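Ornithine aminotransferase (PDB 3LG0) probably catalyses the pyridoxal-phosphate-dependent transfer of the delta-amino group of ornithine to 2-oxoglutarate, yielding glutamate semialdehyde and glutamate. Local coordinates at residues Tyr120-Arg124 with Ser137-Ile141; Phe216-Ala220 with His250-Lys254. All coordinates share one frame; numbering follows the deposited sequence.

Interaction 1. Residues Tyr120-Arg124 with Ser137-Ile141; sequences YKLCR and SAKII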
# COMPACT_ATOMS: atom_id res chain seq x y z
N TYR A 120 -14.16 -3.62 -6.53
CA TYR A 120 -15.53 -3.74 -6.02
C TYR A 120 -16.29 -2.46 -6.31
O TYR A 120 -17.43 -2.49 -6.78
CB TYR A 120 -15.58 -4.02 -4.51
CG TYR A 120 -14.81 -5.24 -4.07
CD1 TYR A 120 -14.59 -6.28 -4.94
CD2 TYR A 120 -14.30 -5.33 -2.79
CE1 TYR A 120 -13.89 -7.39 -4.56
CE2 TYR A 120 -13.59 -6.43 -2.39
CZ TYR A 120 -13.38 -7.47 -3.28
OH TYR A 120 -12.68 -8.60 -2.90
N LYS A 121 -15.66 -1.32 -6.02
CA LYS A 121 -16.30 -0.03 -6.23
C LYS A 121 -16.56 0.21 -7.70
O LYS A 121 -17.63 0.69 -8.08
CB LYS A 121 -15.46 1.10 -5.65
CG LYS A 121 -15.30 1.02 -4.13
CD LYS A 121 -14.49 2.18 -3.59
CE LYS A 121 -14.36 2.11 -2.07
NZ LYS A 121 -13.47 3.19 -1.57
N LEU A 122 -15.59 -0.14 -8.53
CA LEU A 122 -15.72 0.06 -9.96
C LEU A 122 -16.91 -0.75 -10.49
O LEU A 122 -17.73 -0.24 -11.24
CB LEU A 122 -14.43 -0.34 -10.69
CG LEU A 122 -14.43 -0.30 -12.22
CD1 LEU A 122 -14.78 1.11 -12.70
CD2 LEU A 122 -13.08 -0.76 -12.79
N CYS A 123 -16.97 -2.01 -10.08
CA CYS A 123 -18.01 -2.92 -10.52
C CYS A 123 -19.40 -2.45 -10.13
O CYS A 123 -20.31 -2.46 -10.95
CB CYS A 123 -17.77 -4.32 -9.95
SG CYS A 123 -16.40 -5.17 -10.72
N ARG A 124 -19.56 -2.05 -8.88
CA ARG A 124 -20.87 -1.62 -8.39
C ARG A 124 -21.31 -0.32 -9.03
O ARG A 124 -22.48 -0.15 -9.35
CB ARG A 124 -20.88 -1.50 -6.87
CG ARG A 124 -20.69 -2.83 -6.18
CD ARG A 124 -21.14 -2.79 -4.72
NE ARG A 124 -21.18 -4.15 -4.18
CZ ARG A 124 -20.28 -4.65 -3.35
NH1 ARG A 124 -19.28 -3.88 -2.93
NH2 ARG A 124 -20.39 -5.90 -2.92
N SER A 137 -27.72 -1.96 -3.81
CA SER A 137 -28.01 -3.39 -3.92
C SER A 137 -27.26 -4.09 -5.05
O SER A 137 -27.62 -5.20 -5.43
CB SER A 137 -29.52 -3.60 -4.09
OG SER A 137 -29.95 -3.18 -5.36
N ALA A 138 -26.21 -3.46 -5.57
CA ALA A 138 -25.39 -4.12 -6.57
C ALA A 138 -24.66 -5.29 -5.90
O ALA A 138 -24.03 -5.14 -4.86
CB ALA A 138 -24.41 -3.15 -7.19
N LYS A 139 -24.78 -6.46 -6.51
CA LYS A 139 -24.19 -7.66 -5.94
C LYS A 139 -23.01 -8.13 -6.77
O LYS A 139 -23.04 -8.07 -8.00
CB LYS A 139 -25.24 -8.77 -5.85
CG LYS A 139 -26.26 -8.57 -4.75
CD LYS A 139 -27.35 -9.62 -4.81
CE LYS A 139 -28.37 -9.40 -3.70
NZ LYS A 139 -28.97 -8.02 -3.72
N ILE A 140 -21.96 -8.58 -6.09
CA ILE A 140 -20.80 -9.16 -6.76
C ILE A 140 -20.70 -10.65 -6.42
O ILE A 140 -20.80 -11.05 -5.26
CB ILE A 140 -19.48 -8.47 -6.35
CG1 ILE A 140 -19.50 -6.99 -6.70
CG2 ILE A 140 -18.27 -9.18 -6.99
CD1 ILE A 140 -18.38 -6.19 -6.02
N ILE A 141 -20.47 -11.45 -7.43
CA ILE A 141 -20.28 -12.87 -7.22
C ILE A 141 -18.79 -13.18 -7.08
O ILE A 141 -17.99 -12.73 -7.90
CB ILE A 141 -20.86 -13.67 -8.40
CG1 ILE A 141 -22.37 -13.42 -8.50
CG2 ILE A 141 -20.54 -15.15 -8.27
CD1 ILE A 141 -22.97 -13.88 -9.81
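Arg124 makes the polar link here, giving its NE-H to the backbone O of Ala138 at 3.1 Å, with an N-H...O angle of 153°. The carbonyl oxygen lies near the guanidinium plane, yet seen from Ala138 the nitrogen sits well above the carbonyl plane. A second bond, from NH2 to the backbone O of Asn173, ties the same guanidinium to the residue just ahead of edge strand 174-177 and helps fix its rotation.

Ile140 meets that group from another direction: its CD1 lies over the centre of one guanidinium face, 3.6 Å from Arg124 CZ. The contact joins helix 112-129 to strand 139-143, in the seven-stranded mixed sheet of the large domain of a class-III, fold-type I aminotransferase; the short axes pass 9.1 Å apart at 120°.

The remaining contacts are apolar. Ile140 CG1 is anti to the carbonyl carbon (chi1 -60°) and carries CD1 out to the helix, where it lies 3.9 Å from Tyr120 CB and 4.4 Å from Cys123 CB. Two residues before Ile140, Ala138 CB packs 3.9 Å from Arg124 CG, beside the aliphatic part of the arginine. Phe174 covers Ile140 as well and stacks edge-to-face with the Tyr120 ring.

Interaction 2. Residues Phe216-Ala220 with His250-Lys254; sequences FPGVA and HYGVK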
# COMPACT_ATOMS: atom_id res chain seq x y z
N PHE A 216 -13.62 -21.43 -18.07
CA PHE A 216 -13.53 -20.01 -18.39
C PHE A 216 -14.20 -19.61 -19.70
O PHE A 216 -14.86 -18.57 -19.75
CB PHE A 216 -12.09 -19.50 -18.28
CG PHE A 216 -11.70 -19.14 -16.86
CD1 PHE A 216 -11.08 -20.07 -16.03
CD2 PHE A 216 -12.01 -17.89 -16.35
CE1 PHE A 216 -10.76 -19.75 -14.72
CE2 PHE A 216 -11.68 -17.56 -15.04
CZ PHE A 216 -11.06 -18.49 -14.23
N PRO A 217 -14.05 -20.44 -20.74
CA PRO A 217 -14.83 -20.20 -21.97
C PRO A 217 -16.32 -20.05 -21.66
O PRO A 217 -17.00 -19.21 -22.25
CB PRO A 217 -14.56 -21.46 -22.80
CG PRO A 217 -13.18 -21.91 -22.35
CD PRO A 217 -13.12 -21.58 -20.88
N GLY A 218 -16.82 -20.84 -20.71
CA GLY A 218 -18.20 -20.74 -20.28
C GLY A 218 -18.49 -19.59 -19.33
O GLY A 218 -19.63 -19.13 -19.23
N VAL A 219 -17.47 -19.15 -18.60
CA VAL A 219 -17.61 -17.99 -17.73
C VAL A 219 -17.80 -16.76 -18.60
O VAL A 219 -18.67 -15.94 -18.34
CB VAL A 219 -16.37 -17.79 -16.81
CG1 VAL A 219 -16.34 -16.36 -16.24
CG2 VAL A 219 -16.37 -18.81 -15.68
N ALA A 220 -16.96 -16.64 -19.63
CA ALA A 220 -17.06 -15.54 -20.57
C ALA A 220 -18.45 -15.48 -21.20
O ALA A 220 -18.98 -14.40 -21.42
CB ALA A 220 -15.99 -15.68 -21.63
N HIS A 250 -4.82 -18.58 -21.65
CA HIS A 250 -4.76 -20.02 -21.86
C HIS A 250 -6.11 -20.51 -22.32
O HIS A 250 -6.22 -21.49 -23.06
CB HIS A 250 -4.40 -20.77 -20.57
CG HIS A 250 -2.94 -20.71 -20.20
ND1 HIS A 250 -1.93 -21.05 -21.08
CD2 HIS A 250 -2.33 -20.36 -19.05
CE1 HIS A 250 -0.76 -20.90 -20.49
NE2 HIS A 250 -0.98 -20.48 -19.25
N TYR A 251 -7.15 -19.82 -21.85
CA TYR A 251 -8.51 -20.26 -22.09
C TYR A 251 -9.12 -19.50 -23.27
O TYR A 251 -10.30 -19.66 -23.57
CB TYR A 251 -9.35 -20.07 -20.82
CG TYR A 251 -8.65 -20.48 -19.55
CD1 TYR A 251 -8.68 -19.67 -18.42
CD2 TYR A 251 -7.95 -21.68 -19.47
CE1 TYR A 251 -8.05 -20.05 -17.25
CE2 TYR A 251 -7.31 -22.07 -18.29
CZ TYR A 251 -7.36 -21.24 -17.19
OH TYR A 251 -6.74 -21.60 -16.01
N GLY A 252 -8.30 -18.68 -23.92
CA GLY A 252 -8.74 -17.89 -25.06
C GLY A 252 -9.92 -16.97 -24.79
O GLY A 252 -10.72 -16.71 -25.70
N VAL A 253 -10.05 -16.48 -23.56
CA VAL A 253 -11.07 -15.47 -23.25
C VAL A 253 -10.41 -14.13 -22.95
O VAL A 253 -9.22 -14.08 -22.62
CB VAL A 253 -11.94 -15.90 -22.07
CG1 VAL A 253 -12.73 -17.15 -22.42
CG2 VAL A 253 -11.10 -16.14 -20.83
N LYS A 254 -11.16 -13.04 -23.10
CA LYS A 254 -10.66 -11.73 -22.69
C LYS A 254 -11.63 -11.12 -21.68
O LYS A 254 -12.75 -10.77 -22.03
CB LYS A 254 -10.46 -10.80 -23.89
CG LYS A 254 -9.84 -9.44 -23.52
CD LYS A 254 -9.16 -8.78 -24.71
CE LYS A 254 -8.67 -7.37 -24.40
NZ LYS A 254 -9.76 -6.33 -24.47
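Phe216 and Tyr251 lay their rings nearly parallel, planes at 8°, but offset enough that little of one ring lies over the other, with centroids 4.9 Å from each other. The pair joins the first turn of helix 215-226 to the loop that leads into strand 257-260, in the large, sheet-centred domain of this fold-type I aminotransferase. The closest atoms are Phe216 CD1 and Tyr251 CE1, 3.3 Å apart, while Phe216 CB comes almost as near the tyrosine ring, 3.4 Å from Tyr251 CD1. The Tyr251 OH is hydrogen-bonded to the backbone O of Pro201, which anchors the far end of that ring. Phe216 also packs against Phe230 and Val199, from strands 229-233 and 194-199.

Next along the helix, Pro217 touches Tyr251 through CG and CD: CG lies 3.9 Å from Tyr251 O, and CD lies 4.1 Å from Tyr251 CB. Its CA also meets Val253 CG1, a branch that stands anti to the carbonyl carbon of its own residue (chi1 -64°) and so reaches the helix at two points. The second is one turn beyond Phe216, at the methyl of Ala220, with Ala220 CB lying 3.7 Å from Val253 CG1.

Overall arrangement
Going from the N terminus, the first of the four segments is met in helix 112-129; the chain then turns back within a dozen residues so that strand 139-143 lies against that helix, and interaction 1 closes this short loop. After strands 174-177 and 194-199, interaction 2 closes the longer loop that starts at helix 215-226, takes in strand 229-233 and ends just before strand 257-260. The two closures follow one another in series, neither nested nor crossed. The centres of interactions 1 and 2 are about 21 Å apart, and the two do not touch. Both lie beside the same large-domain sheet: interaction 1 ties a helix to one of its strands, interaction 2 a helix to a connecting loop.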